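Local coordinates for glycosyl hydrolase family 2, TIM barrel domain protein (Parabacteroides merdae ATCC 43184, PDB 6DXU), which probably hydrolyses beta-glucuronides in the human gut, as a bacterial beta-glucuronidase of glycoside hydrolase family 2, at residues D[37-43]-D[90-95]; D[116-122]-D[164-170]. All coordinates share one frame; numbering follows the deposited sequence.

In the fold
One antiparallel sheet of the family 2 sugar-binding domain, a beta-sandwich, contains both contacts, their centres about 9 Å apart. Strands 90-97 and 162-169 are neighbours in it, so interaction 1 and interaction 2 are joined by the backbone: Tyr93 N lies 2.8 Å from Ile166 O, a probable hydrogen bond. Interaction 1 lies nearer the sheet's edge at strand 66-68, is partly buried, and has Leu40 and Lys41 packing against a second subunit; its chemistry is dominated by aromatic rings. Interaction 2, the more buried of the two, sets a buried face of Val121, Ile166, Thr119 and Cys168 against charges and waters on the other. Arg167 links the two by a salt bridge to Asp43.

Interaction 1 of 2, residues D[37-43]-D[90-95]; sequences WEYLKGD and PGWYKT
Trp37 lies across Thr95 at one end of an antiparallel strand pair in the beta-sandwich sugar-binding domain of this family 2 enzyme. Thr95 CG2 sits over the face of the indole, 3.6 Å from the centroid of its six-membered ring, a CH-pi contact, while Thr95 OG1 turns to the backbone O of Asn36. The side chains of Tyr93 and Trp37 cross at about a right angle, Tyr93 CB lying 3.7 Å from Trp37 CE3. Were Trp37 an alanine, Thr95 CG2 would probably lose the ring face it lies on and Tyr93 CB its aromatic neighbour. On the same side of the sheet as Tyr93, Tyr39 brings CD1 over the rim of the Tyr93 ring, the planes 35° apart, and Tyr93 OH is held by His72. Across the opposite face, Lys94 rises extended beside Glu38: Glu38 OE2 reaches Lys94 CE, while the ammonium meets OE1 through a shared water. Backbone bonds pair Glu38 with Lys94 and Leu40 with Trp92. With CG anti to its carbonyl carbon (chi1 -77°), Trp92 carries its indole to the far end of the pair, where NE1 donates in the ring plane to Asp43 OD1 at 2.8 Å, nearly along that oxygen's C-O axis.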
loop_
_atom_site.group_PDB
_atom_site.type_symbol
_atom_site.label_atom_id
_atom_site.label_comp_id
_atom_site.label_asym_id
_atom_site.label_seq_id
_atom_site.Cartn_x
_atom_site.Cartn_y
_atom_site.Cartn_z
ATOM N N TRP D 37 28.119 -17.276 -14.484
ATOM C CA TRP D 37 27.442 -16.251 -13.703
ATOM C C TRP D 37 28.307 -15.003 -13.606
ATOM O O TRP D 37 29.535 -15.078 -13.671
ATOM C CB TRP D 37 27.123 -16.755 -12.294
ATOM C CG TRP D 37 25.992 -17.748 -12.250
ATOM C CD1 TRP D 37 26.085 -19.102 -12.369
ATOM C CD2 TRP D 37 24.607 -17.456 -12.024
ATOM N NE1 TRP D 37 24.840 -19.674 -12.260
ATOM C CE2 TRP D 37 23.913 -18.686 -12.037
ATOM C CE3 TRP D 37 23.883 -16.274 -11.827
ATOM C CZ2 TRP D 37 22.532 -18.772 -11.850
ATOM C CZ3 TRP D 37 22.506 -16.356 -11.643
ATOM C CH2 TRP D 37 21.845 -17.591 -11.656
ATOM N N GLU D 38 27.652 -13.860 -13.432
ATOM C CA GLU D 38 28.330 -12.622 -13.080
ATOM C C GLU D 38 27.704 -12.027 -11.831
ATOM O O GLU D 38 26.497 -12.154 -11.595
ATOM C CB GLU D 38 28.268 -11.627 -14.216
ATOM C CG GLU D 38 28.998 -12.097 -15.459
ATOM C CD GLU D 38 28.740 -11.173 -16.629
ATOM O OE1 GLU D 38 29.608 -10.323 -16.913
ATOM O OE2 GLU D 38 27.653 -11.275 -17.244
ATOM N N TYR D 39 28.532 -11.334 -11.053
ATOM C CA TYR D 39 28.149 -10.815 -9.750
ATOM C C TYR D 39 28.417 -9.317 -9.705
ATOM O O TYR D 39 29.477 -8.860 -10.150
ATOM C CB TYR D 39 28.945 -11.511 -8.643
ATOM C CG TYR D 39 28.966 -10.774 -7.320
ATOM C CD1 TYR D 39 27.802 -10.574 -6.606
ATOM C CD2 TYR D 39 30.155 -10.309 -6.773
ATOM C CE1 TYR D 39 27.809 -9.902 -5.396
ATOM C CE2 TYR D 39 30.174 -9.649 -5.554
ATOM C CZ TYR D 39 28.987 -9.452 -4.873
ATOM O OH TYR D 39 28.959 -8.791 -3.664
ATOM N N LEU D 40 27.468 -8.559 -9.153
ATOM C CA LEU D 40 27.647 -7.128 -8.928
ATOM C C LEU D 40 27.397 -6.829 -7.453
ATOM O O LEU D 40 26.295 -7.062 -6.945
ATOM C CB LEU D 40 26.701 -6.298 -9.797
ATOM C CG LEU D 40 26.834 -4.785 -9.570
ATOM C CD1 LEU D 40 28.170 -4.298 -10.163
ATOM C CD2 LEU D 40 25.695 -4.042 -10.209
ATOM N N LYS D 41 28.416 -6.318 -6.766
ATOM C CA LYS D 41 28.226 -5.813 -5.415
ATOM C C LYS D 41 27.465 -4.493 -5.487
ATOM O O LYS D 41 27.893 -3.558 -6.170
ATOM C CB LYS D 41 29.574 -5.627 -4.724
ATOM C CG LYS D 41 29.506 -5.004 -3.322
ATOM C CD LYS D 41 30.913 -4.616 -2.825
ATOM C CE LYS D 41 30.908 -3.764 -1.542
ATOM N NZ LYS D 41 30.363 -2.368 -1.735
ATOM N N GLY D 42 26.321 -4.425 -4.837
ATOM C CA GLY D 42 25.525 -3.213 -4.852
ATOM C C GLY D 42 24.267 -3.378 -5.687
ATOM O O GLY D 42 24.062 -4.374 -6.378
ATOM N N ASP D 43 23.423 -2.357 -5.632
ATOM C CA ASP D 43 22.109 -2.470 -6.241
ATOM C C ASP D 43 22.106 -1.945 -7.673
ATOM O O ASP D 43 22.961 -1.160 -8.077
ATOM C CB ASP D 43 21.088 -1.709 -5.403
ATOM C CG ASP D 43 19.755 -2.425 -5.299
ATOM O OD1 ASP D 43 19.547 -3.465 -5.964
ATOM O OD2 ASP D 43 18.889 -1.924 -4.550
ATOM N N PRO D 90 22.771 -5.074 -0.671
ATOM C CA PRO D 90 22.300 -5.809 -1.846
ATOM C C PRO D 90 23.423 -6.146 -2.820
ATOM O O PRO D 90 24.477 -5.510 -2.873
ATOM C CB PRO D 90 21.292 -4.841 -2.485
ATOM C CG PRO D 90 21.767 -3.481 -2.065
ATOM C CD PRO D 90 22.357 -3.657 -0.684
ATOM N N GLY D 91 23.177 -7.192 -3.594
ATOM C CA GLY D 91 24.066 -7.559 -4.678
ATOM C C GLY D 91 23.277 -8.359 -5.680
ATOM O O GLY D 91 22.230 -8.929 -5.353
ATOM N N TRP D 92 23.773 -8.392 -6.907
ATOM C CA TRP D 92 23.035 -9.010 -7.995
ATOM C C TRP D 92 23.845 -10.118 -8.656
ATOM O O TRP D 92 25.071 -10.045 -8.732
ATOM C CB TRP D 92 22.669 -7.982 -9.036
ATOM C CG TRP D 92 21.501 -7.105 -8.659
ATOM C CD1 TRP D 92 21.524 -5.998 -7.849
ATOM C CD2 TRP D 92 20.150 -7.255 -9.105
ATOM N NE1 TRP D 92 20.258 -5.441 -7.770
ATOM C CE2 TRP D 92 19.401 -6.189 -8.543
ATOM C CE3 TRP D 92 19.500 -8.174 -9.943
ATOM C CZ2 TRP D 92 18.043 -6.035 -8.776
ATOM C CZ3 TRP D 92 18.143 -8.009 -10.177
ATOM C CH2 TRP D 92 17.431 -6.953 -9.592
ATOM N N TYR D 93 23.137 -11.125 -9.176
ATOM C CA TYR D 93 23.730 -12.163 -10.010
ATOM C C TYR D 93 22.964 -12.218 -11.322
ATOM O O TYR D 93 21.752 -12.041 -11.337
ATOM C CB TYR D 93 23.652 -13.557 -9.340
ATOM C CG TYR D 93 24.379 -13.666 -8.024
ATOM C CD1 TYR D 93 25.696 -14.096 -7.975
ATOM C CD2 TYR D 93 23.735 -13.367 -6.829
ATOM C CE1 TYR D 93 26.375 -14.208 -6.763
ATOM C CE2 TYR D 93 24.391 -13.477 -5.614
ATOM C CZ TYR D 93 25.713 -13.908 -5.589
ATOM O OH TYR D 93 26.387 -14.027 -4.395
ATOM N N LYS D 94 23.651 -12.502 -12.420
ATOM C CA LYS D 94 22.929 -12.719 -13.666
ATOM C C LYS D 94 23.582 -13.839 -14.457
ATOM O O LYS D 94 24.800 -14.024 -14.412
ATOM C CB LYS D 94 22.855 -11.452 -14.537
ATOM C CG LYS D 94 24.189 -10.966 -15.064
ATOM C CD LYS D 94 24.034 -9.627 -15.814
ATOM C CE LYS D 94 25.385 -9.183 -16.371
ATOM N NZ LYS D 94 25.294 -7.886 -17.112
ATOM N N THR D 95 22.748 -14.574 -15.193
ATOM C CA THR D 95 23.207 -15.607 -16.114
ATOM C C THR D 95 22.236 -15.636 -17.289
ATOM O O THR D 95 21.154 -15.041 -17.246
ATOM C CB THR D 95 23.305 -16.984 -15.430
ATOM O OG1 THR D 95 24.071 -17.892 -16.241
ATOM C CG2 THR D 95 21.919 -17.587 -15.185
HETATM O O HOH W 1 28.201 -7.826 -17.806
#

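Interaction 2 of 2, residues D[116-122]-D[164-170]; sequences GQKTDVY and LSIRCDN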
loop_
_atom_site.group_PDB
_atom_site.type_symbol
_atom_site.label_atom_id
_atom_site.label_comp_id
_atom_site.label_asym_id
_atom_site.label_seq_id
_atom_site.Cartn_x
_atom_site.Cartn_y
_atom_site.Cartn_z
ATOM N N GLY D 116 21.295 -15.817 1.059
ATOM C CA GLY D 116 21.246 -14.838 2.145
ATOM C C GLY D 116 21.101 -13.406 1.649
ATOM O O GLY D 116 21.800 -12.997 0.717
ATOM N N GLN D 117 20.206 -12.643 2.284
ATOM C CA GLN D 117 19.226 -13.083 3.278
ATOM C C GLN D 117 17.805 -12.902 2.714
ATOM O O GLN D 117 16.909 -13.715 2.942
ATOM C CB GLN D 117 19.373 -12.282 4.577
ATOM C CG GLN D 117 20.722 -12.492 5.299
ATOM C CD GLN D 117 20.846 -13.886 5.893
ATOM O OE1 GLN D 117 19.891 -14.413 6.461
ATOM N NE2 GLN D 117 22.026 -14.481 5.774
ATOM N N LYS D 118 17.612 -11.797 1.999
ATOM C CA LYS D 118 16.398 -11.526 1.246
ATOM C C LYS D 118 16.738 -11.657 -0.231
ATOM O O LYS D 118 17.691 -11.027 -0.706
ATOM C CB LYS D 118 15.864 -10.126 1.545
ATOM C CG LYS D 118 15.592 -9.849 3.033
ATOM C CD LYS D 118 14.769 -8.554 3.197
ATOM C CE LYS D 118 14.583 -8.212 4.678
ATOM N NZ LYS D 118 15.786 -7.524 5.256
ATOM N N THR D 119 15.976 -12.471 -0.951
ATOM C CA THR D 119 16.291 -12.763 -2.341
ATOM C C THR D 119 15.078 -12.453 -3.208
ATOM O O THR D 119 13.944 -12.728 -2.817
ATOM C CB THR D 119 16.720 -14.245 -2.508
ATOM O OG1 THR D 119 17.838 -14.518 -1.651
ATOM C CG2 THR D 119 17.106 -14.552 -3.954
ATOM N N ASP D 120 15.322 -11.852 -4.374
ATOM C CA ASP D 120 14.284 -11.602 -5.362
ATOM C C ASP D 120 14.773 -12.125 -6.705
ATOM O O ASP D 120 15.927 -11.911 -7.078
ATOM C CB ASP D 120 13.920 -10.106 -5.440
ATOM C CG ASP D 120 13.193 -9.634 -4.197
ATOM O OD1 ASP D 120 11.965 -9.849 -4.107
ATOM O OD2 ASP D 120 13.856 -9.109 -3.283
ATOM N N VAL D 121 13.884 -12.795 -7.436
ATOM C CA VAL D 121 14.249 -13.549 -8.626
ATOM C C VAL D 121 13.494 -12.983 -9.811
ATOM O O VAL D 121 12.274 -12.809 -9.737
ATOM C CB VAL D 121 13.916 -15.040 -8.438
ATOM C CG1 VAL D 121 14.366 -15.862 -9.641
ATOM C CG2 VAL D 121 14.550 -15.526 -7.168
ATOM N N TYR D 122 14.206 -12.762 -10.927
ATOM C CA TYR D 122 13.610 -12.188 -12.128
ATOM C C TYR D 122 13.902 -13.055 -13.342
ATOM O O TYR D 122 15.037 -13.503 -13.543
ATOM C CB TYR D 122 14.142 -10.785 -12.408
ATOM C CG TYR D 122 13.824 -9.805 -11.330
ATOM C CD1 TYR D 122 14.617 -9.723 -10.202
ATOM C CD2 TYR D 122 12.706 -8.959 -11.432
ATOM C CE1 TYR D 122 14.324 -8.816 -9.197
ATOM C CE2 TYR D 122 12.416 -8.043 -10.434
ATOM C CZ TYR D 122 13.234 -7.989 -9.316
ATOM O OH TYR D 122 12.973 -7.095 -8.305
ATOM N N LEU D 164 18.264 -14.742 -16.424
ATOM C CA LEU D 164 17.880 -14.942 -15.040
ATOM C C LEU D 164 18.708 -13.963 -14.231
ATOM O O LEU D 164 19.938 -13.971 -14.328
ATOM C CB LEU D 164 18.159 -16.390 -14.607
ATOM C CG LEU D 164 17.977 -16.711 -13.125
ATOM C CD1 LEU D 164 16.544 -16.478 -12.696
ATOM C CD2 LEU D 164 18.405 -18.161 -12.817
ATOM N N SER D 165 18.043 -13.110 -13.459
ATOM C CA SER D 165 18.724 -12.123 -12.636
ATOM C C SER D 165 18.203 -12.298 -11.225
ATOM O O SER D 165 16.990 -12.417 -11.020
ATOM C CB SER D 165 18.461 -10.683 -13.135
ATOM O OG SER D 165 18.687 -10.601 -14.541
ATOM N N ILE D 166 19.111 -12.317 -10.254
ATOM C CA ILE D 166 18.757 -12.610 -8.872
ATOM C C ILE D 166 19.394 -11.539 -8.003
ATOM O O ILE D 166 20.593 -11.275 -8.114
ATOM C CB ILE D 166 19.232 -14.012 -8.443
ATOM C CG1 ILE D 166 18.533 -15.092 -9.286
ATOM C CG2 ILE D 166 18.964 -14.209 -6.952
ATOM C CD1 ILE D 166 19.122 -16.540 -9.137
ATOM N N ARG D 167 18.589 -10.909 -7.164
ATOM C CA ARG D 167 19.076 -9.936 -6.203
ATOM C C ARG D 167 19.109 -10.609 -4.840
ATOM O O ARG D 167 18.105 -11.184 -4.413
ATOM C CB ARG D 167 18.160 -8.702 -6.188
ATOM C CG ARG D 167 18.589 -7.577 -5.227
ATOM C CD ARG D 167 17.454 -6.523 -5.172
ATOM N NE ARG D 167 17.821 -5.269 -4.509
ATOM C CZ ARG D 167 17.641 -5.016 -3.213
ATOM N NH1 ARG D 167 17.144 -5.948 -2.411
ATOM N NH2 ARG D 167 17.959 -3.823 -2.715
ATOM N N CYS D 168 20.263 -10.570 -4.175
ATOM C CA CYS D 168 20.377 -11.031 -2.800
ATOM C C CYS D 168 20.743 -9.846 -1.925
ATOM O O CYS D 168 21.473 -8.950 -2.350
ATOM C CB CYS D 168 21.440 -12.149 -2.627
ATOM S SG CYS D 168 20.992 -13.701 -3.407
ATOM N N ASP D 169 20.250 -9.850 -0.692
ATOM C CA ASP D 169 20.384 -8.680 0.166
ATOM C C ASP D 169 20.615 -9.159 1.590
ATOM O O ASP D 169 19.751 -9.822 2.172
ATOM C CB ASP D 169 19.114 -7.810 0.045
ATOM C CG ASP D 169 19.225 -6.461 0.753
ATOM O OD1 ASP D 169 20.237 -6.183 1.403
ATOM O OD2 ASP D 169 18.268 -5.656 0.643
ATOM N N ASN D 170 21.779 -8.858 2.144
ATOM C CA ASN D 170 22.019 -9.110 3.559
ATOM C C ASN D 170 22.182 -7.804 4.325
ATOM O O ASN D 170 22.958 -7.736 5.275
ATOM C CB ASN D 170 23.221 -10.045 3.771
ATOM C CG ASN D 170 24.559 -9.399 3.414
ATOM O OD1 ASN D 170 24.642 -8.581 2.498
ATOM N ND2 ASN D 170 25.622 -9.794 4.123
HETATM O O HOH W 2 16.493 -8.759 -2.634
HETATM O O HOH W 3 18.653 -8.354 4.682
HETATM O O HOH W 4 16.802 -5.687 3.163
#
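Thr119 and Ile166 press their methyl branches together, CG2 to CG2 at 3.5 Å, in the tightly packed half of this contact. CG2 is anti to the backbone N in both residues, which points the two methyls at one another as the side chains cross. Val121 CG1 packs on Leu164 CD1 at 3.8 Å, and Cys168 SG lies beside Thr119 OG1. Phe112, from strand 107-112, touches both Val121 and Ile166 on this face. Within the beta-sandwich of the sugar-binding domain, strands 118-123 and 162-169 run antiparallel; Asp120 and Arg167 exchange two backbone bonds. The other face is looser and watery. There a water bridges Asp120 OD2 and Arg167 NH1, Asp120 OD1 bonding to His127 NE2, and two more connect Lys118 NZ with Asp169 O and OD2, while the lysine's salt bridge is to Asp173. Extended Arg167 forms a salt bridge from NH1 to Asp169 OD2 at 3.3 Å, from above the carboxylate plane; its NH2 pairs with Asp43, and Asp169 OD1 is hydrogen-bonded to Ser171 OG. Just before strand 118-123, after a cis peptide, Gln117 N joins Lys118 N on Asp169 O; the bond from Lys118 N is nearly straight (173°), whereas Gln117 N approaches from above the carbonyl plane, 2.9 Å from that oxygen.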